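Long-range contacts in aldose 1-epimerase (Caenorhabditis elegans, PDB 1LUR), which probably interconverts the alpha and beta anomers of aldose sugars such as galactose, as expected of a galactose mutarotase (GalM) homologue: residues 12-17 and 54-59; 75-80 and 309-314; 269-274 and 329-334. All coordinates share one frame; numbering follows the deposited sequence.

Contact 1 (12-17 and 54-59); sequences SGFIEI and DTIDEF
Phe14 and Ile56 carry this contact: the CG1 methylene of Ile56 lies over one face of the Phe14 ring, 4.0 Å from its centroid and 26° off the ring normal, a CH-pi approach displaced toward the rim. The closest ring atom is CE2 of Phe14, 3.7 Å from Ile56 CG1. In Ile56, CG1 stands opposite the carbonyl carbon (chi1 -67°), and the extended branch beyond it carries CD1 past the ring to the backbone of the first segment, where CD1 rests against the main chain, 3.5 Å from Gly13 CA; Ser12 O is another neighbour of the same CD1, at 4.0 Å. The far rim of Phe14 meets a second aromatic residue: Phe14 CE1 is 3.8 Å from Phe59 CE2, and Phe59 approaches near the plane of the Phe14 ring, at its edge. With centroids 6.0 Å apart and planes at 74°, the pair meets obliquely.

Further out, Thr55, at the N-cap of helix 56-61, and Glu58 have the geometry of a capping box, although the exact place of Thr55 OG1 is doubtful. Phe59 also packs edge-to-face on Phe53 and reaches Leu28 and Ala35, while Phe14 touches Thr26 and Ala35 of the same antiparallel sheet. Asp54 directs its carboxylate to the backbone N of Lys290. The contact between 12-17 and 54-59 therefore rests on apolar packing, without direct hydrogen bonding between them: a short surface helix is joined to the chain leading into edge strand 15-18 chiefly through shape and ring contacts.

Contact 2 (75-80 and 309-314); sequences NRIKNS and AAPNFD
The backbones come closest at Ile77 and Ala309, whose CA atoms are 5.1 Å apart, where the end of the short strand 76-77 meets the loop that enters the 3-10 turn 310-312. Asn312 OD1 accepts from the backbone N of Lys78 at 2.8 Å, with an N-H...O angle of 142°; the donor stands 49° out of the carbonyl plane, so the amide is approached from above. With CG opposite its carbonyl carbon (chi1 -61°), Asn312 directs the amide at the 75-80 backbone, and its ND2 makes a weak bond to Thr81 O. Two residues before Lys78, at Arg76, a water bridges the segments, donating a hydrogen bond to Arg76 O and accepting one from Ala309 N at 2.7 Å. Ala309 CA also sits 3.2 Å from Arg76 O in a CA-H...O contact. On the apolar side, the Ile77 and Pro311 side chains cross at about a right angle, with Ile77 CD1 3.8 Å from Pro311 CG, and Leu82 touches both residues. The polar grip thus falls on main-chain groups of 76-78, through one asparagine amide and one water, and fixes the loop after strand 300-305 against strand 76-77, which pairs on its own account with strand 99-100.

Contact 3 (269-274 and 329-334); sequences ITTSYP and QEIVYT
Tyr273 lays one ring face against the aliphatic part of Gln329: CB of Gln329 is 3.8 Å from the ring centroid, 29° off the normal, in a CH-pi contact. A bend at chi2 (-67°) turns the Gln329 amide back toward Ser272, whose OG donates to OE1 at 2.6 Å from above the carbonyl plane. The same OG accepts from Glu330 N at 2.9 Å, so the serine hydroxyl links a side chain and a main-chain group of the opposing strand. Glu330 O receives two donors, Ser272 N and Thr271 OG1, the latter at 2.9 Å; Thr271 OG1 in turn accepts from Tyr273 N in an ST turn that leads the chain out of its strand.

Beyond this end the strands run antiparallel at 169°, and Thr270 and Val332 exchange two backbone bonds as a hydrogen-bonded pair. Their side chains lie alongside each other, with Thr270 CG2 tightly packed 3.4 Å from Val332 CB. From the other sheet face, Ile269 extends CD1 to within 3.6 Å of Tyr333 CE2 and places CG2 beside that of Ile331. This face packs on strand 300-305, where Ile269 meets Ile302 and both Thr271 and Ile331 meet Pro304. Within its own antiparallel sheet, strand 327-337 lies between 265-271 and 152-160, and Tyr273 OH bonds to His157 and Tyr327.

From the N terminus, contact 1 closes first: a loop of 36 residues, carrying the other strands of the small antiparallel sheet that strand 15-18 begins, returns through helix 56-61. Contact 2 opens next and stays open across 228 residues, joining strand 76-77 to the loop following strand 300-305. Contact 3 opens inside that span at 269-274 and closes after it at 329-334, so contacts 2 and 3 cross while contact 1 precedes both in series. Contacts 1 and 2 lie on opposite sides of the chain's centre, their centres 32 Å apart. Contact 3 pairs neighbouring strands of the large antiparallel sheet, with nearest atoms about 8 Å from contact 2.

Contact 1 (12-17 and 54-59)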
loop_
_atom_site.group_PDB
_atom_site.type_symbol
_atom_site.label_atom_id
_atom_site.label_comp_id
_atom_site.label_asym_id
_atom_site.label_seq_id
_atom_site.Cartn_x
_atom_site.Cartn_y
_atom_site.Cartn_z
ATOM N N SER A 12 -21.327 9.262 1.684
ATOM C CA SER A 12 -21.053 8.112 0.825
ATOM C C SER A 12 -21.456 6.843 1.573
ATOM O O SER A 12 -22.441 6.839 2.317
ATOM C CB SER A 12 -19.564 8.040 0.472
ATOM O OG SER A 12 -18.800 7.603 1.583
ATOM N N GLY A 13 -20.692 5.771 1.382
ATOM C CA GLY A 13 -21.008 4.525 2.058
ATOM C C GLY A 13 -20.125 3.357 1.662
ATOM O O GLY A 13 -19.616 3.296 0.542
ATOM N N PHE A 14 -19.942 2.427 2.594
ATOM C CA PHE A 14 -19.120 1.253 2.345
ATOM C C PHE A 14 -19.695 0.464 1.179
ATOM O O PHE A 14 -20.910 0.362 1.024
ATOM C CB PHE A 14 -19.076 0.360 3.585
ATOM C CG PHE A 14 -18.262 0.925 4.717
ATOM C CD1 PHE A 14 -16.888 1.107 4.581
ATOM C CD2 PHE A 14 -18.866 1.263 5.925
ATOM C CE1 PHE A 14 -16.126 1.617 5.633
ATOM C CE2 PHE A 14 -18.115 1.776 6.985
ATOM C CZ PHE A 14 -16.740 1.953 6.839
ATOM N N ILE A 15 -18.814 -0.081 0.351
ATOM C CA ILE A 15 -19.232 -0.865 -0.799
ATOM C C ILE A 15 -18.644 -2.256 -0.610
ATOM O O ILE A 15 -17.450 -2.403 -0.351
ATOM C CB ILE A 15 -18.703 -0.270 -2.112
ATOM C CG1 ILE A 15 -19.185 1.176 -2.257
ATOM C CG2 ILE A 15 -19.168 -1.112 -3.290
ATOM C CD1 ILE A 15 -18.687 1.872 -3.515
ATOM N N GLU A 16 -19.482 -3.277 -0.730
ATOM C CA GLU A 16 -19.015 -4.644 -0.561
ATOM C C GLU A 16 -18.988 -5.467 -1.840
ATOM O O GLU A 16 -19.860 -5.335 -2.702
ATOM C CB GLU A 16 -19.876 -5.368 0.477
ATOM C CG GLU A 16 -19.440 -5.155 1.919
ATOM C CD GLU A 16 -20.311 -5.912 2.909
ATOM O OE1 GLU A 16 -20.536 -7.129 2.712
ATOM O OE2 GLU A 16 -20.764 -5.292 3.895
ATOM N N ILE A 17 -17.962 -6.305 -1.955
ATOM C CA ILE A 17 -17.790 -7.178 -3.110
ATOM C C ILE A 17 -17.383 -8.519 -2.528
ATOM O O ILE A 17 -16.834 -8.578 -1.425
ATOM C CB ILE A 17 -16.694 -6.691 -4.083
ATOM C CG1 ILE A 17 -15.334 -6.655 -3.391
ATOM C CG2 ILE A 17 -17.062 -5.327 -4.630
ATOM C CD1 ILE A 17 -14.191 -6.353 -4.340
ATOM N N ASP A 54 -14.894 1.042 12.345
ATOM C CA ASP A 54 -16.277 0.611 12.201
ATOM C C ASP A 54 -17.167 1.663 11.530
ATOM O O ASP A 54 -18.230 1.334 11.010
ATOM C CB ASP A 54 -16.840 0.219 13.577
ATOM C CG ASP A 54 -16.126 -0.989 14.185
ATOM O OD1 ASP A 54 -16.321 -1.264 15.387
ATOM O OD2 ASP A 54 -15.373 -1.677 13.461
ATOM N N THR A 55 -16.731 2.921 11.525
ATOM C CA THR A 55 -17.520 3.986 10.906
ATOM C C THR A 55 -16.775 4.716 9.789
ATOM O O THR A 55 -15.548 4.744 9.760
ATOM C CB THR A 55 -17.958 5.044 11.944
ATOM O OG1 THR A 55 -16.831 5.850 12.311
ATOM C CG2 THR A 55 -18.519 4.371 13.188
ATOM N N ILE A 56 -17.536 5.323 8.882
ATOM C CA ILE A 56 -16.968 6.059 7.760
ATOM C C ILE A 56 -16.214 7.301 8.213
ATOM O O ILE A 56 -15.106 7.574 7.751
ATOM C CB ILE A 56 -18.068 6.502 6.775
ATOM C CG1 ILE A 56 -18.688 5.274 6.104
ATOM C CG2 ILE A 56 -17.493 7.454 5.741
ATOM C CD1 ILE A 56 -19.809 5.603 5.128
ATOM N N ASP A 57 -16.815 8.060 9.118
ATOM C CA ASP A 57 -16.177 9.272 9.607
ATOM C C ASP A 57 -14.805 8.998 10.218
ATOM O O ASP A 57 -13.879 9.793 10.043
ATOM C CB ASP A 57 -17.081 9.968 10.624
ATOM C CG ASP A 57 -16.903 11.472 10.619
ATOM O OD1 ASP A 57 -15.821 11.950 11.025
ATOM O OD2 ASP A 57 -17.843 12.177 10.194
ATOM N N GLU A 58 -14.669 7.880 10.928
ATOM C CA GLU A 58 -13.392 7.535 11.550
ATOM C C GLU A 58 -12.314 7.384 10.485
ATOM O O GLU A 58 -11.141 7.670 10.727
ATOM C CB GLU A 58 -13.505 6.232 12.343
ATOM C CG GLU A 58 -14.414 6.313 13.554
ATOM C CD GLU A 58 -14.552 4.982 14.259
ATOM O OE1 GLU A 58 -13.604 4.572 14.961
ATOM O OE2 GLU A 58 -15.608 4.337 14.099
ATOM N N PHE A 59 -12.721 6.918 9.309
ATOM C CA PHE A 59 -11.795 6.730 8.199
ATOM C C PHE A 59 -11.390 8.093 7.656
ATOM O O PHE A 59 -10.220 8.328 7.347
ATOM C CB PHE A 59 -12.455 5.911 7.087
ATOM C CG PHE A 59 -12.177 4.437 7.168
ATOM C CD1 PHE A 59 -10.928 3.934 6.818
ATOM C CD2 PHE A 59 -13.163 3.550 7.587
ATOM C CE1 PHE A 59 -10.665 2.572 6.882
ATOM C CE2 PHE A 59 -12.911 2.183 7.657
ATOM C CZ PHE A 59 -11.659 1.693 7.302
#

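Contact 2 (75-80 and 309-314)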
loop_
_atom_site.group_PDB
_atom_site.type_symbol
_atom_site.label_atom_id
_atom_site.label_comp_id
_atom_site.label_asym_id
_atom_site.label_seq_id
_atom_site.Cartn_x
_atom_site.Cartn_y
_atom_site.Cartn_z
ATOM N N ASN A 75 4.773 7.582 -0.368
ATOM C CA ASN A 75 5.901 7.811 0.514
ATOM C C ASN A 75 6.440 9.232 0.435
ATOM O O ASN A 75 5.704 10.172 0.138
ATOM C CB ASN A 75 7.017 6.788 0.259
ATOM C CG ASN A 75 7.816 6.477 1.515
ATOM O OD1 ASN A 75 8.784 7.164 1.840
ATOM N ND2 ASN A 75 7.397 5.440 2.243
ATOM N N ARG A 76 7.738 9.377 0.650
ATOM C CA ARG A 76 8.359 10.686 0.637
ATOM C C ARG A 76 9.079 11.300 -0.541
ATOM O O ARG A 76 9.710 10.618 -1.342
ATOM C CB ARG A 76 9.322 10.750 1.823
ATOM C CG ARG A 76 8.712 10.270 3.134
ATOM C CD ARG A 76 9.760 10.152 4.232
ATOM N NE ARG A 76 9.152 9.792 5.508
ATOM C CZ ARG A 76 8.604 8.608 5.772
ATOM N NH1 ARG A 76 8.587 7.659 4.847
ATOM N NH2 ARG A 76 8.064 8.376 6.959
ATOM N N ILE A 77 8.973 12.627 -0.601
ATOM C CA ILE A 77 9.612 13.447 -1.619
ATOM C C ILE A 77 10.623 14.116 -0.677
ATOM O O ILE A 77 10.237 14.918 0.178
ATOM C CB ILE A 77 8.699 14.552 -2.186
ATOM C CG1 ILE A 77 7.559 13.946 -3.012
ATOM C CG2 ILE A 77 9.538 15.504 -3.029
ATOM C CD1 ILE A 77 8.004 13.173 -4.228
ATOM N N LYS A 78 11.900 13.771 -0.821
ATOM C CA LYS A 78 12.948 14.329 0.029
ATOM C C LYS A 78 12.956 15.845 0.125
ATOM O O LYS A 78 13.079 16.546 -0.877
ATOM C CB LYS A 78 14.316 13.833 -0.434
ATOM C CG LYS A 78 15.469 14.234 0.478
ATOM C CD LYS A 78 16.751 13.500 0.083
ATOM C CE LYS A 78 17.988 14.156 0.701
ATOM N NZ LYS A 78 17.894 14.259 2.185
ATOM N N ASN A 79 12.817 16.335 1.353
ATOM C CA ASN A 79 12.801 17.765 1.640
ATOM C C ASN A 79 11.713 18.541 0.907
ATOM O O ASN A 79 11.850 19.734 0.638
ATOM C CB ASN A 79 14.178 18.374 1.366
ATOM C CG ASN A 79 15.262 17.771 2.263
ATOM O OD1 ASN A 79 14.985 17.364 3.393
ATOM N ND2 ASN A 79 16.492 17.722 1.767
ATOM N N SER A 80 10.620 17.857 0.595
ATOM C CA SER A 80 9.507 18.492 -0.095
ATOM C C SER A 80 9.886 19.264 -1.351
ATOM O O SER A 80 9.215 20.235 -1.702
ATOM C CB SER A 80 8.784 19.440 0.866
ATOM O OG SER A 80 8.362 18.763 2.036
ATOM N N ALA A 309 10.878 7.973 -2.881
ATOM C CA ALA A 309 11.750 9.095 -3.253
ATOM C C ALA A 309 12.298 9.000 -4.676
ATOM O O ALA A 309 13.301 9.640 -4.998
ATOM C CB ALA A 309 12.916 9.219 -2.263
ATOM N N ALA A 310 11.644 8.213 -5.529
ATOM C CA ALA A 310 12.092 8.063 -6.913
ATOM C C ALA A 310 12.238 9.429 -7.601
ATOM O O ALA A 310 13.188 9.657 -8.357
ATOM C CB ALA A 310 11.111 7.191 -7.684
ATOM N N PRO A 311 11.296 10.353 -7.352
ATOM C CA PRO A 311 11.381 11.677 -7.978
ATOM C C PRO A 311 12.643 12.456 -7.605
ATOM O O PRO A 311 12.993 13.418 -8.292
ATOM C CB PRO A 311 10.120 12.377 -7.478
ATOM C CG PRO A 311 9.153 11.255 -7.294
ATOM C CD PRO A 311 10.016 10.205 -6.632
ATOM N N ASN A 312 13.315 12.033 -6.530
ATOM C CA ASN A 312 14.539 12.687 -6.047
ATOM C C ASN A 312 15.851 12.046 -6.489
ATOM O O ASN A 312 16.917 12.659 -6.385
ATOM C CB ASN A 312 14.536 12.741 -4.517
ATOM C CG ASN A 312 13.369 13.525 -3.968
ATOM O OD1 ASN A 312 12.442 12.960 -3.394
ATOM N ND2 ASN A 312 13.405 14.840 -4.148
ATOM N N PHE A 313 15.786 10.812 -6.962
ATOM C CA PHE A 313 16.991 10.121 -7.403
ATOM C C PHE A 313 16.792 9.601 -8.818
ATOM O O PHE A 313 15.945 8.738 -9.056
ATOM C CB PHE A 313 17.305 8.980 -6.431
ATOM C CG PHE A 313 17.478 9.435 -5.005
ATOM C CD1 PHE A 313 16.428 9.346 -4.093
ATOM C CD2 PHE A 313 18.682 9.995 -4.582
ATOM C CE1 PHE A 313 16.574 9.809 -2.787
ATOM C CE2 PHE A 313 18.834 10.462 -3.276
ATOM C CZ PHE A 313 17.779 10.367 -2.378
ATOM N N ASP A 314 17.573 10.128 -9.759
ATOM C CA ASP A 314 17.444 9.701 -11.145
ATOM C C ASP A 314 17.875 8.277 -11.452
ATOM O O ASP A 314 17.633 7.795 -12.561
ATOM C CB ASP A 314 18.157 10.677 -12.086
ATOM C CG ASP A 314 19.628 10.781 -11.810
ATOM O OD1 ASP A 314 20.288 9.726 -11.691
ATOM O OD2 ASP A 314 20.128 11.923 -11.722
HETATM O O HOH W 1 8.270 8.826 -2.958
#

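Contact 3 (269-274 and 329-334)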
loop_
_atom_site.group_PDB
_atom_site.type_symbol
_atom_site.label_atom_id
_atom_site.label_comp_id
_atom_site.label_asym_id
_atom_site.label_seq_id
_atom_site.Cartn_x
_atom_site.Cartn_y
_atom_site.Cartn_z
ATOM N N ILE A 269 1.578 -12.566 -2.509
ATOM C CA ILE A 269 1.443 -11.429 -3.410
ATOM C C ILE A 269 2.354 -11.457 -4.629
ATOM O O ILE A 269 3.486 -11.930 -4.576
ATOM C CB ILE A 269 1.727 -10.101 -2.653
ATOM C CG1 ILE A 269 0.661 -9.871 -1.587
ATOM C CG2 ILE A 269 1.793 -8.933 -3.634
ATOM C CD1 ILE A 269 0.935 -8.657 -0.707
ATOM N N THR A 270 1.830 -10.946 -5.733
ATOM C CA THR A 270 2.563 -10.868 -6.982
ATOM C C THR A 270 2.167 -9.474 -7.460
ATOM O O THR A 270 1.006 -9.076 -7.348
ATOM C CB THR A 270 2.138 -11.946 -8.001
ATOM O OG1 THR A 270 3.042 -11.913 -9.111
ATOM C CG2 THR A 270 0.729 -11.710 -8.505
ATOM N N THR A 271 3.128 -8.712 -7.953
ATOM C CA THR A 271 2.827 -7.367 -8.416
ATOM C C THR A 271 3.734 -6.933 -9.544
ATOM O O THR A 271 4.824 -7.476 -9.728
ATOM C CB THR A 271 2.957 -6.348 -7.256
ATOM O OG1 THR A 271 2.777 -5.017 -7.758
ATOM C CG2 THR A 271 4.334 -6.452 -6.602
ATOM N N SER A 272 3.267 -5.952 -10.303
ATOM C CA SER A 272 4.020 -5.419 -11.423
ATOM C C SER A 272 5.016 -4.406 -10.879
ATOM O O SER A 272 6.011 -4.089 -11.538
ATOM C CB SER A 272 3.074 -4.744 -12.413
ATOM O OG SER A 272 2.267 -3.772 -11.758
ATOM N N TYR A 273 4.742 -3.897 -9.679
ATOM C CA TYR A 273 5.626 -2.918 -9.054
ATOM C C TYR A 273 6.979 -3.564 -8.757
ATOM O O TYR A 273 7.060 -4.767 -8.496
ATOM C CB TYR A 273 5.017 -2.368 -7.754
ATOM C CG TYR A 273 3.887 -1.365 -7.959
ATOM C CD1 TYR A 273 2.557 -1.730 -7.758
ATOM C CD2 TYR A 273 4.152 -0.058 -8.367
ATOM C CE1 TYR A 273 1.513 -0.822 -7.963
ATOM C CE2 TYR A 273 3.114 0.865 -8.573
ATOM C CZ TYR A 273 1.799 0.471 -8.371
ATOM O OH TYR A 273 0.771 1.358 -8.583
ATOM N N PRO A 274 8.061 -2.764 -8.785
ATOM C CA PRO A 274 9.419 -3.243 -8.531
ATOM C C PRO A 274 9.780 -3.427 -7.061
ATOM O O PRO A 274 10.736 -4.134 -6.743
ATOM C CB PRO A 274 10.275 -2.187 -9.215
ATOM C CG PRO A 274 9.519 -0.933 -8.889
ATOM C CD PRO A 274 8.075 -1.337 -9.158
ATOM N N GLN A 329 -0.505 -0.646 -13.438
ATOM C CA GLN A 329 0.153 -1.554 -12.497
ATOM C C GLN A 329 -0.925 -2.378 -11.811
ATOM O O GLN A 329 -2.095 -1.996 -11.804
ATOM C CB GLN A 329 0.918 -0.773 -11.421
ATOM C CG GLN A 329 1.990 0.189 -11.927
ATOM C CD GLN A 329 3.168 -0.511 -12.591
ATOM O OE1 GLN A 329 3.604 -1.575 -12.150
ATOM N NE2 GLN A 329 3.709 0.108 -13.637
ATOM N N GLU A 330 -0.535 -3.509 -11.234
ATOM C CA GLU A 330 -1.494 -4.360 -10.548
ATOM C C GLU A 330 -0.853 -5.078 -9.371
ATOM O O GLU A 330 0.369 -5.267 -9.319
ATOM C CB GLU A 330 -2.108 -5.395 -11.507
ATOM C CG GLU A 330 -1.188 -6.537 -11.889
ATOM C CD GLU A 330 -1.933 -7.722 -12.501
ATOM O OE1 GLU A 330 -1.269 -8.724 -12.832
ATOM O OE2 GLU A 330 -3.175 -7.656 -12.648
ATOM N N ILE A 331 -1.698 -5.461 -8.426
ATOM C CA ILE A 331 -1.275 -6.163 -7.227
ATOM C C ILE A 331 -2.271 -7.294 -7.054
ATOM O O ILE A 331 -3.479 -7.051 -7.013
ATOM C CB ILE A 331 -1.365 -5.265 -5.978
ATOM C CG1 ILE A 331 -0.586 -3.966 -6.193
ATOM C CG2 ILE A 331 -0.790 -5.993 -4.786
ATOM C CD1 ILE A 331 -0.775 -2.942 -5.075
ATOM N N VAL A 332 -1.779 -8.528 -6.973
ATOM C CA VAL A 332 -2.668 -9.668 -6.802
ATOM C C VAL A 332 -2.433 -10.334 -5.453
ATOM O O VAL A 332 -1.343 -10.840 -5.191
ATOM C CB VAL A 332 -2.466 -10.718 -7.920
ATOM C CG1 VAL A 332 -3.475 -11.864 -7.748
ATOM C CG2 VAL A 332 -2.643 -10.062 -9.277
ATOM N N TYR A 333 -3.450 -10.300 -4.591
ATOM C CA TYR A 333 -3.359 -10.906 -3.269
ATOM C C TYR A 333 -4.111 -12.231 -3.315
ATOM O O TYR A 333 -5.297 -12.261 -3.651
ATOM C CB TYR A 333 -4.024 -10.038 -2.193
ATOM C CG TYR A 333 -3.484 -8.638 -2.050
ATOM C CD1 TYR A 333 -3.765 -7.664 -3.004
ATOM C CD2 TYR A 333 -2.720 -8.276 -0.940
ATOM C CE1 TYR A 333 -3.303 -6.363 -2.855
ATOM C CE2 TYR A 333 -2.251 -6.978 -0.782
ATOM C CZ TYR A 333 -2.545 -6.029 -1.740
ATOM O OH TYR A 333 -2.087 -4.739 -1.590
ATOM N N THR A 334 -3.427 -13.320 -2.987
ATOM C CA THR A 334 -4.067 -14.632 -2.994
ATOM C C THR A 334 -4.168 -15.108 -1.556
ATOM O O THR A 334 -3.167 -15.153 -0.843
ATOM C CB THR A 334 -3.256 -15.670 -3.794
ATOM O OG1 THR A 334 -3.157 -15.257 -5.160
ATOM C CG2 THR A 334 -3.941 -17.032 -3.739
#